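Local coordinates for Two-component system sensor histidine kinase (Bacteroides thetaiotaomicron, PDB 3OTT), which probably senses saccharides outside the cell through this extracellular beta-propeller and beta-sandwich part and relays the signal by histidine phosphorylation, at residues F599-C610 / L613-S624; I405-T413 / L449-A459. One frame throughout, in Å; residues are numbered along the deposited sequence.

Contact 1. Residues F599-C610 / L613-S624; sequences FTSLLFDPKEDC and LGGADGFGISHS
Phe599 and Leu613 meet where two antiparallel strands of a beta-propeller blade begin to pair, strand 601-605 with strand 610-615. The blade is closed by strand 310-313 from far earlier in the chain, on the other side of strand 618-623.

Followed outward, the Phe599 side chain starts with CB near Gly614 O. Chi1 of -60° turns CG anti to the carbonyl carbon and brings the ring over Leu613: CG and CD1 lie on Leu613 CB, which sits 3.8 Å from the ring centroid in a CH-pi contact. Gly614 O stays at the ring edge. CD1 comes closest to Leu613 O, 3.5 Å away, with CE1 a little farther; on the other flank CD2 and then CE2 run along Leu613 CD2, CD2 at 3.7 Å. Leu613 CD2 also meets Leu602 CD2 at 3.6 Å, so one methyl is shared between the two residues.

The backbone here forms a classic beta bulge. Thr600 N gives a 2.8 Å bond to Gly614 O, Ser601 N adds a weak one to the same oxygen, and Gly614 N returns a straighter bond (163°) to Ser601 O. A side chain on Gly614 would run into Ser601 CB. The Thr600 hydroxyl bonds Phe326 O in the adjoining blade.

The hairpin turn contains a G1 bulge, Asp609 and Cys610 both facing Asp605. Asp609 carries a salt bridge to Lys568 through OD1, and that same oxygen accepts from Ser624 OG at 3.0 Å, the hydroxyl arriving nearly in line with the CG-OD1 bond.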
loop_
_atom_site.group_PDB
_atom_site.type_symbol
_atom_site.label_atom_id
_atom_site.label_comp_id
_atom_site.label_asym_id
_atom_site.label_seq_id
_atom_site.Cartn_x
_atom_site.Cartn_y
_atom_site.Cartn_z
ATOM N N PHE B 599 10.928 -19.592 -8.270
ATOM C CA PHE B 599 10.014 -19.046 -9.219
ATOM C C PHE B 599 9.060 -20.097 -9.609
ATOM O O PHE B 599 9.481 -21.158 -9.973
ATOM C CB PHE B 599 10.785 -18.472 -10.406
ATOM C CG PHE B 599 11.758 -17.360 -10.001
ATOM C CD1 PHE B 599 11.275 -16.146 -9.469
ATOM C CD2 PHE B 599 13.111 -17.548 -10.103
ATOM C CE1 PHE B 599 12.139 -15.132 -9.089
ATOM C CE2 PHE B 599 14.006 -16.536 -9.708
ATOM C CZ PHE B 599 13.528 -15.343 -9.200
ATOM N N THR B 600 7.763 -19.810 -9.501
ATOM C CA THR B 600 6.747 -20.818 -9.767
ATOM C C THR B 600 6.101 -20.560 -11.138
ATOM O O THR B 600 5.151 -21.233 -11.526
ATOM C CB THR B 600 5.677 -20.767 -8.708
ATOM O OG1 THR B 600 5.365 -19.394 -8.551
ATOM C CG2 THR B 600 6.179 -21.341 -7.365
ATOM N N SER B 601 6.687 -19.643 -11.897
ATOM C CA SER B 601 6.152 -19.272 -13.201
ATOM C C SER B 601 7.264 -18.762 -14.118
ATOM O O SER B 601 8.153 -18.063 -13.652
ATOM C CB SER B 601 5.166 -18.097 -12.970
ATOM O OG SER B 601 4.324 -18.135 -14.082
ATOM N N LEU B 602 7.219 -19.067 -15.399
ATOM C CA LEU B 602 8.246 -18.531 -16.343
ATOM C C LEU B 602 7.631 -18.068 -17.711
ATOM O O LEU B 602 6.698 -18.702 -18.206
ATOM C CB LEU B 602 9.384 -19.548 -16.609
ATOM C CG LEU B 602 10.307 -20.082 -15.491
ATOM C CD1 LEU B 602 10.993 -21.410 -15.891
ATOM C CD2 LEU B 602 11.396 -19.070 -15.000
ATOM N N LEU B 603 8.146 -16.985 -18.300
ATOM C CA LEU B 603 7.676 -16.530 -19.609
ATOM C C LEU B 603 8.811 -15.910 -20.412
ATOM O O LEU B 603 9.456 -14.925 -19.979
ATOM C CB LEU B 603 6.550 -15.487 -19.469
ATOM C CG LEU B 603 5.998 -14.794 -20.766
ATOM C CD1 LEU B 603 5.212 -15.764 -21.670
ATOM C CD2 LEU B 603 5.129 -13.586 -20.493
ATOM N N PHE B 604 9.055 -16.475 -21.593
ATOM C CA PHE B 604 9.948 -15.865 -22.553
ATOM C C PHE B 604 9.187 -14.914 -23.470
ATOM O O PHE B 604 8.263 -15.341 -24.143
ATOM C CB PHE B 604 10.565 -16.953 -23.411
ATOM C CG PHE B 604 11.509 -16.432 -24.460
ATOM C CD1 PHE B 604 12.446 -15.451 -24.162
ATOM C CD2 PHE B 604 11.476 -16.953 -25.765
ATOM C CE1 PHE B 604 13.344 -14.950 -25.173
ATOM C CE2 PHE B 604 12.356 -16.458 -26.763
ATOM C CZ PHE B 604 13.266 -15.443 -26.455
ATOM N N ASP B 605 9.579 -13.637 -23.501
ATOM C CA ASP B 605 9.052 -12.658 -24.482
ATOM C C ASP B 605 10.057 -12.444 -25.622
ATOM O O ASP B 605 11.070 -11.773 -25.431
ATOM C CB ASP B 605 8.715 -11.298 -23.846
ATOM C CG ASP B 605 7.905 -10.349 -24.828
ATOM O OD1 ASP B 605 7.198 -10.816 -25.778
ATOM O OD2 ASP B 605 7.955 -9.118 -24.606
ATOM N N PRO B 606 9.779 -13.016 -26.805
ATOM C CA PRO B 606 10.727 -12.930 -27.916
ATOM C C PRO B 606 10.932 -11.498 -28.405
ATOM O O PRO B 606 12.034 -11.167 -28.815
ATOM C CB PRO B 606 10.083 -13.795 -29.019
ATOM C CG PRO B 606 9.102 -14.629 -28.361
ATOM C CD PRO B 606 8.606 -13.830 -27.157
ATOM N N LYS B 607 9.894 -10.660 -28.349
ATOM C CA LYS B 607 10.015 -9.241 -28.749
ATOM C C LYS B 607 11.039 -8.479 -27.902
ATOM O O LYS B 607 11.905 -7.774 -28.431
ATOM C CB LYS B 607 8.657 -8.515 -28.680
ATOM C CG LYS B 607 7.590 -8.976 -29.684
ATOM C CD LYS B 607 6.216 -8.342 -29.343
ATOM C CE LYS B 607 5.279 -8.288 -30.569
ATOM N NZ LYS B 607 4.546 -9.581 -30.776
ATOM N N GLU B 608 10.945 -8.599 -26.583
ATOM C CA GLU B 608 11.846 -7.809 -25.734
ATOM C C GLU B 608 13.150 -8.535 -25.445
ATOM O O GLU B 608 13.948 -8.075 -24.636
ATOM C CB GLU B 608 11.156 -7.402 -24.424
ATOM C CG GLU B 608 9.852 -6.624 -24.592
ATOM C CD GLU B 608 10.027 -5.203 -25.106
ATOM O OE1 GLU B 608 11.140 -4.613 -24.941
ATOM O OE2 GLU B 608 9.025 -4.675 -25.678
ATOM N N ASP B 609 13.337 -9.696 -26.076
ATOM C CA ASP B 609 14.405 -10.633 -25.707
ATOM C C ASP B 609 14.655 -10.727 -24.173
ATOM O O ASP B 609 15.769 -10.459 -23.681
ATOM C CB ASP B 609 15.687 -10.249 -26.455
ATOM C CG ASP B 609 16.743 -11.334 -26.410
ATOM O OD1 ASP B 609 16.436 -12.425 -25.871
ATOM O OD2 ASP B 609 17.883 -11.073 -26.899
ATOM N N CYS B 610 13.616 -11.050 -23.413
ATOM C CA CYS B 610 13.804 -11.220 -21.987
ATOM C C CYS B 610 12.889 -12.294 -21.386
ATOM O O CYS B 610 11.962 -12.768 -22.035
ATOM C CB CYS B 610 13.617 -9.889 -21.296
ATOM S SG CYS B 610 11.944 -9.413 -21.373
ATOM N N LEU B 613 10.156 -14.082 -14.490
ATOM C CA LEU B 613 10.228 -15.191 -13.561
ATOM C C LEU B 613 9.263 -14.887 -12.403
ATOM O O LEU B 613 9.504 -13.993 -11.593
ATOM C CB LEU B 613 11.656 -15.390 -13.091
ATOM C CG LEU B 613 12.718 -15.653 -14.174
ATOM C CD1 LEU B 613 13.444 -14.370 -14.672
ATOM C CD2 LEU B 613 13.748 -16.669 -13.655
ATOM N N GLY B 614 8.140 -15.575 -12.370
ATOM C CA GLY B 614 7.071 -15.131 -11.476
ATOM C C GLY B 614 7.187 -15.886 -10.199
ATOM O O GLY B 614 7.564 -17.059 -10.185
ATOM N N GLY B 615 6.949 -15.194 -9.105
ATOM C CA GLY B 615 7.186 -15.759 -7.795
ATOM C C GLY B 615 6.291 -15.106 -6.786
ATOM O O GLY B 615 5.151 -14.812 -7.092
ATOM N N ALA B 616 6.807 -14.909 -5.565
ATOM C CA ALA B 616 6.012 -14.429 -4.453
ATOM C C ALA B 616 5.929 -12.908 -4.488
ATOM O O ALA B 616 6.944 -12.227 -4.377
ATOM C CB ALA B 616 6.634 -14.903 -3.131
ATOM N N ASP B 617 4.725 -12.378 -4.674
ATOM C CA ASP B 617 4.518 -10.899 -4.632
ATOM C C ASP B 617 5.400 -10.110 -5.626
ATOM O O ASP B 617 5.805 -8.959 -5.356
ATOM C CB ASP B 617 4.679 -10.385 -3.181
ATOM C CG ASP B 617 3.760 -11.155 -2.172
ATOM O OD1 ASP B 617 2.679 -11.670 -2.557
ATOM O OD2 ASP B 617 4.133 -11.281 -0.997
ATOM N N GLY B 618 5.690 -10.699 -6.796
ATOM C CA GLY B 618 6.539 -9.994 -7.749
ATOM C C GLY B 618 7.110 -10.945 -8.772
ATOM O O GLY B 618 6.765 -12.131 -8.786
ATOM N N PHE B 619 7.956 -10.419 -9.651
ATOM C CA PHE B 619 8.556 -11.214 -10.676
ATOM C C PHE B 619 9.942 -10.676 -11.015
ATOM O O PHE B 619 10.196 -9.482 -10.923
ATOM C CB PHE B 619 7.682 -11.245 -11.940
ATOM C CG PHE B 619 7.427 -9.895 -12.524
ATOM C CD1 PHE B 619 6.333 -9.164 -12.131
ATOM C CD2 PHE B 619 8.317 -9.338 -13.454
ATOM C CE1 PHE B 619 6.110 -7.887 -12.638
ATOM C CE2 PHE B 619 8.086 -8.091 -14.006
ATOM C CZ PHE B 619 6.987 -7.357 -13.596
ATOM N N GLY B 620 10.833 -11.563 -11.418
ATOM C CA GLY B 620 12.137 -11.115 -11.927
ATOM C C GLY B 620 12.089 -10.922 -13.433
ATOM O O GLY B 620 11.237 -11.471 -14.136
ATOM N N ILE B 621 13.012 -10.131 -13.932
ATOM C CA ILE B 621 13.184 -9.976 -15.363
ATOM C C ILE B 621 14.642 -10.198 -15.597
ATOM O O ILE B 621 15.475 -9.709 -14.830
ATOM C CB ILE B 621 12.868 -8.571 -15.848
ATOM C CG1 ILE B 621 11.475 -8.130 -15.406
ATOM C CG2 ILE B 621 12.969 -8.499 -17.358
ATOM C CD1 ILE B 621 11.187 -6.637 -15.769
ATOM N N SER B 622 14.950 -10.910 -16.662
ATOM C CA SER B 622 16.309 -11.254 -16.981
ATOM C C SER B 622 16.419 -11.310 -18.503
ATOM O O SER B 622 15.467 -11.709 -19.174
ATOM C CB SER B 622 16.640 -12.603 -16.350
ATOM O OG SER B 622 17.941 -13.049 -16.678
ATOM N N HIS B 623 17.560 -10.882 -19.046
ATOM C CA HIS B 623 17.901 -11.216 -20.429
ATOM C C HIS B 623 18.054 -12.726 -20.595
ATOM O O HIS B 623 18.376 -13.430 -19.653
ATOM C CB HIS B 623 19.228 -10.587 -20.842
ATOM C CG HIS B 623 19.238 -9.095 -20.849
ATOM N ND1 HIS B 623 20.189 -8.358 -20.170
ATOM C CD2 HIS B 623 18.439 -8.197 -21.474
ATOM C CE1 HIS B 623 19.976 -7.070 -20.378
ATOM N NE2 HIS B 623 18.916 -6.946 -21.162
ATOM N N SER B 624 17.872 -13.194 -21.820
ATOM C CA SER B 624 18.040 -14.600 -22.179
ATOM C C SER B 624 19.438 -15.149 -22.020
ATOM O O SER B 624 19.626 -16.320 -21.652
ATOM C CB SER B 624 17.627 -14.760 -23.613
ATOM O OG SER B 624 16.251 -14.485 -23.648
#

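Contact 2. Residues I405-T413 / L449-A459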
loop_
_atom_site.group_PDB
_atom_site.type_symbol
_atom_site.label_atom_id
_atom_site.label_comp_id
_atom_site.label_asym_id
_atom_site.label_seq_id
_atom_site.Cartn_x
_atom_site.Cartn_y
_atom_site.Cartn_z
ATOM N N ILE B 405 -16.186 -13.544 -19.402
ATOM C CA ILE B 405 -17.447 -14.259 -19.604
ATOM C C ILE B 405 -17.175 -15.675 -19.116
ATOM O O ILE B 405 -16.229 -16.318 -19.579
ATOM C CB ILE B 405 -17.853 -14.335 -21.108
ATOM C CG1 ILE B 405 -18.379 -13.005 -21.603
ATOM C CG2 ILE B 405 -18.944 -15.413 -21.351
ATOM C CD1 ILE B 405 -17.375 -12.174 -22.253
ATOM N N HIS B 406 -18.022 -16.152 -18.209
ATOM C CA HIS B 406 -17.856 -17.409 -17.544
ATOM C C HIS B 406 -18.709 -18.446 -18.268
ATOM O O HIS B 406 -19.795 -18.103 -18.784
ATOM C CB HIS B 406 -18.352 -17.237 -16.109
ATOM C CG HIS B 406 -18.304 -18.498 -15.294
ATOM N ND1 HIS B 406 -19.413 -19.282 -15.080
ATOM C CD2 HIS B 406 -17.284 -19.105 -14.642
ATOM C CE1 HIS B 406 -19.085 -20.320 -14.318
ATOM N NE2 HIS B 406 -17.802 -20.228 -14.031
ATOM N N TYR B 407 -18.204 -19.679 -18.310
ATOM C CA TYR B 407 -18.899 -20.827 -18.892
ATOM C C TYR B 407 -18.914 -22.053 -17.970
ATOM O O TYR B 407 -17.891 -22.415 -17.362
ATOM C CB TYR B 407 -18.233 -21.270 -20.233
ATOM C CG TYR B 407 -18.092 -20.189 -21.265
ATOM C CD1 TYR B 407 -19.154 -19.875 -22.131
ATOM C CD2 TYR B 407 -16.912 -19.460 -21.373
ATOM C CE1 TYR B 407 -19.045 -18.878 -23.071
ATOM C CE2 TYR B 407 -16.774 -18.463 -22.341
ATOM C CZ TYR B 407 -17.847 -18.183 -23.193
ATOM O OH TYR B 407 -17.717 -17.163 -24.121
ATOM N N ASN B 408 -20.048 -22.721 -17.929
ATOM C CA ASN B 408 -20.240 -24.002 -17.233
ATOM C C ASN B 408 -20.369 -25.148 -18.297
ATOM O O ASN B 408 -21.323 -25.131 -19.110
ATOM C CB ASN B 408 -21.581 -23.998 -16.459
ATOM C CG ASN B 408 -21.655 -22.959 -15.341
ATOM O OD1 ASN B 408 -20.805 -22.939 -14.418
ATOM N ND2 ASN B 408 -22.719 -22.100 -15.395
ATOM N N ILE B 409 -19.498 -26.135 -18.243
ATOM C CA ILE B 409 -19.464 -27.234 -19.203
ATOM C C ILE B 409 -19.544 -28.584 -18.500
ATOM O O ILE B 409 -18.798 -28.830 -17.551
ATOM C CB ILE B 409 -18.135 -27.160 -19.993
ATOM C CG1 ILE B 409 -18.100 -25.881 -20.853
ATOM C CG2 ILE B 409 -17.864 -28.442 -20.772
ATOM C CD1 ILE B 409 -16.687 -25.518 -21.311
ATOM N N VAL B 410 -20.445 -29.452 -18.948
ATOM C CA VAL B 410 -20.571 -30.799 -18.399
ATOM C C VAL B 410 -20.486 -31.844 -19.504
ATOM O O VAL B 410 -20.707 -31.513 -20.656
ATOM C CB VAL B 410 -21.890 -31.003 -17.624
ATOM C CG1 VAL B 410 -21.992 -30.014 -16.451
ATOM C CG2 VAL B 410 -23.073 -30.865 -18.527
ATOM N N ASP B 411 -20.162 -33.098 -19.167
ATOM C CA ASP B 411 -20.236 -34.163 -20.172
ATOM C C ASP B 411 -21.700 -34.504 -20.493
ATOM O O ASP B 411 -22.623 -34.076 -19.788
ATOM C CB ASP B 411 -19.451 -35.400 -19.686
ATOM C CG ASP B 411 -20.229 -36.204 -18.665
ATOM O OD1 ASP B 411 -20.651 -35.634 -17.636
ATOM O OD2 ASP B 411 -20.498 -37.390 -18.925
ATOM N N ASN B 412 -21.928 -35.298 -21.527
ATOM C CA ASN B 412 -23.316 -35.686 -21.920
ATOM C C ASN B 412 -24.131 -36.448 -20.844
ATOM O O ASN B 412 -25.357 -36.345 -20.834
ATOM C CB ASN B 412 -23.320 -36.506 -23.234
ATOM C CG ASN B 412 -22.570 -37.815 -23.109
ATOM O OD1 ASN B 412 -21.359 -37.824 -23.001
ATOM N ND2 ASN B 412 -23.299 -38.932 -23.080
ATOM N N THR B 413 -23.464 -37.202 -19.958
ATOM C CA THR B 413 -24.183 -37.957 -18.897
ATOM C C THR B 413 -24.542 -36.990 -17.742
ATOM O O THR B 413 -25.343 -37.297 -16.880
ATOM C CB THR B 413 -23.337 -39.149 -18.275
ATOM O OG1 THR B 413 -22.188 -38.616 -17.593
ATOM C CG2 THR B 413 -22.879 -40.200 -19.314
ATOM N N LEU B 449 -19.863 -22.986 -28.171
ATOM C CA LEU B 449 -19.804 -22.557 -26.790
ATOM C C LEU B 449 -19.979 -21.023 -26.696
ATOM O O LEU B 449 -20.806 -20.538 -25.898
ATOM C CB LEU B 449 -18.498 -23.005 -26.150
ATOM C CG LEU B 449 -18.242 -22.539 -24.735
ATOM C CD1 LEU B 449 -19.191 -23.240 -23.781
ATOM C CD2 LEU B 449 -16.764 -22.753 -24.389
ATOM N N MET B 450 -19.220 -20.266 -27.502
ATOM C CA MET B 450 -19.275 -18.790 -27.460
ATOM C C MET B 450 -20.669 -18.234 -27.709
ATOM O O MET B 450 -21.071 -17.192 -27.124
ATOM C CB MET B 450 -18.294 -18.180 -28.464
ATOM C CG MET B 450 -16.869 -18.226 -27.973
ATOM S SD MET B 450 -15.586 -17.745 -29.131
ATOM C CE MET B 450 -16.092 -16.121 -29.719
ATOM N N GLN B 451 -21.421 -18.942 -28.550
ATOM C CA GLN B 451 -22.749 -18.478 -28.904
ATOM C C GLN B 451 -23.822 -19.033 -27.985
ATOM O O GLN B 451 -24.932 -18.554 -27.998
ATOM C CB GLN B 451 -23.073 -18.734 -30.399
ATOM C CG GLN B 451 -21.991 -18.249 -31.361
ATOM C CD GLN B 451 -21.899 -16.710 -31.507
ATOM O OE1 GLN B 451 -22.790 -16.073 -32.114
ATOM N NE2 GLN B 451 -20.797 -16.117 -31.005
ATOM N N SER B 452 -23.491 -20.025 -27.179
ATOM C CA SER B 452 -24.484 -20.616 -26.275
ATOM C C SER B 452 -25.121 -19.655 -25.261
ATOM O O SER B 452 -24.517 -18.725 -24.752
ATOM C CB SER B 452 -23.933 -21.822 -25.505
ATOM O OG SER B 452 -24.913 -22.269 -24.562
ATOM N N THR B 453 -26.365 -19.940 -24.951
ATOM C CA THR B 453 -27.121 -19.071 -24.087
ATOM C C THR B 453 -27.684 -19.910 -22.931
ATOM O O THR B 453 -28.315 -19.398 -22.022
ATOM C CB THR B 453 -28.175 -18.306 -24.915
ATOM O OG1 THR B 453 -28.653 -17.216 -24.144
ATOM C CG2 THR B 453 -29.356 -19.202 -25.377
ATOM N N SER B 454 -27.376 -21.205 -22.974
ATOM C CA SER B 454 -27.877 -22.177 -22.017
ATOM C C SER B 454 -27.412 -22.076 -20.527
ATOM O O SER B 454 -28.116 -22.512 -19.609
ATOM C CB SER B 454 -27.567 -23.570 -22.540
ATOM O OG SER B 454 -28.319 -24.514 -21.813
ATOM N N GLY B 455 -26.237 -21.553 -20.239
ATOM C CA GLY B 455 -25.894 -21.550 -18.808
ATOM C C GLY B 455 -25.326 -22.877 -18.297
ATOM O O GLY B 455 -24.666 -22.913 -17.255
ATOM N N GLN B 456 -25.616 -23.952 -19.018
ATOM C CA GLN B 456 -24.823 -25.157 -19.000
ATOM C C GLN B 456 -24.512 -25.673 -20.458
ATOM O O GLN B 456 -25.395 -26.011 -21.225
ATOM C CB GLN B 456 -25.585 -26.207 -18.210
ATOM C CG GLN B 456 -24.780 -27.439 -17.810
ATOM C CD GLN B 456 -25.610 -28.436 -16.956
ATOM O OE1 GLN B 456 -26.647 -28.950 -17.397
ATOM N NE2 GLN B 456 -25.128 -28.722 -15.751
ATOM N N TYR B 457 -23.262 -25.795 -20.834
ATOM C CA TYR B 457 -22.957 -26.343 -22.145
ATOM C C TYR B 457 -22.649 -27.859 -22.128
ATOM O O TYR B 457 -21.818 -28.323 -21.320
ATOM C CB TYR B 457 -21.776 -25.604 -22.740
ATOM C CG TYR B 457 -21.626 -25.929 -24.191
ATOM C CD1 TYR B 457 -22.476 -25.321 -25.139
ATOM C CD2 TYR B 457 -20.699 -26.878 -24.637
ATOM C CE1 TYR B 457 -22.371 -25.618 -26.458
ATOM C CE2 TYR B 457 -20.604 -27.187 -25.980
ATOM C CZ TYR B 457 -21.446 -26.536 -26.883
ATOM O OH TYR B 457 -21.418 -26.812 -28.238
ATOM N N ILE B 458 -23.267 -28.621 -23.032
ATOM C CA ILE B 458 -22.924 -30.035 -23.133
ATOM C C ILE B 458 -21.815 -30.335 -24.177
ATOM O O ILE B 458 -21.988 -30.120 -25.389
ATOM C CB ILE B 458 -24.149 -30.950 -23.425
ATOM C CG1 ILE B 458 -25.409 -30.536 -22.626
ATOM C CG2 ILE B 458 -23.753 -32.424 -23.272
ATOM C CD1 ILE B 458 -25.431 -30.856 -21.116
ATOM N N ALA B 459 -20.701 -30.857 -23.689
ATOM C CA ALA B 459 -19.488 -31.041 -24.463
ATOM C C ALA B 459 -19.706 -32.089 -25.499
ATOM O O ALA B 459 -20.269 -33.113 -25.187
ATOM C CB ALA B 459 -18.351 -31.505 -23.568
HETATM O O HOH W 1 -19.914 -16.009 -25.059
#
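Tyr407 lays one ring face against Leu449, whose CG stands 4.2 Å from the ring centroid, 25° off the normal, in a CH-pi contact displaced toward the ring's rim. Leu449 CD1 extends the contact to Tyr407 CD1 at 3.7 Å; with CG anti to its backbone N (chi1 175°), the leucine places CD1 between the tyrosine ring and Ile409 CG1, and CD2 rests on Ile409 CD1. At the far end of the ring, one water bonds both Tyr407 OH and Met450 O, donating to the latter, while Arg396 NE holds the same hydroxyl from the neighbouring strand. A leucine in place of Tyr407 would probably leave Leu449 CG without its aromatic face and Arg396 NE and the water without their hydroxyl partner.

Beside this cluster the two chains run parallel. Tyr457 N meets Asn408 O at 2.7 Å, Val410 N meets Tyr457 O, and Ala459 N meets Val410 O. Ahead of them, the Asn408 amide reaches Gly455 with ND2 2.8 Å from its O, the acceptor lying close to the amide plane. Ile409 and Tyr457 set their side chains side by side on the face toward Leu449; on the other face Val410 CG2 packs on Ile458 CD1 at 3.5 Å, and Gln456 crosses Val410 at about a right angle.

Further out, an ST turn, Ser452 OG accepting from Ser454 N, leads the chain out of helix 446-451. The parallel pairing joins strand 403-410 of one four-stranded propeller blade to strand 457-463 of the next, while Leu449 reaches Val444 and Leu432 on strands 441-445 and 431-436, the middle strands of that second blade.

Both contacts belong to the propeller that contains strands 310-313 and 618-623, but they do not touch: their centres lie 35 Å apart, and their nearest atoms about 21 Å. Along the chain contact 2 is complete before contact 1 begins. Contact 1 is antiparallel pairing inside a single blade, in the blade that closes the ring, and is buried; contact 2 is a parallel join between two consecutive blades and partly exposed. The centre of contact 2 lies about 43 Å from the centre of the chain, that of contact 1 about 14 Å. The side chain of Ile621, in contact 1, is about 9 Å from the bound hexatantalum dodecabromide, a heavy-atom cluster and not a saccharide.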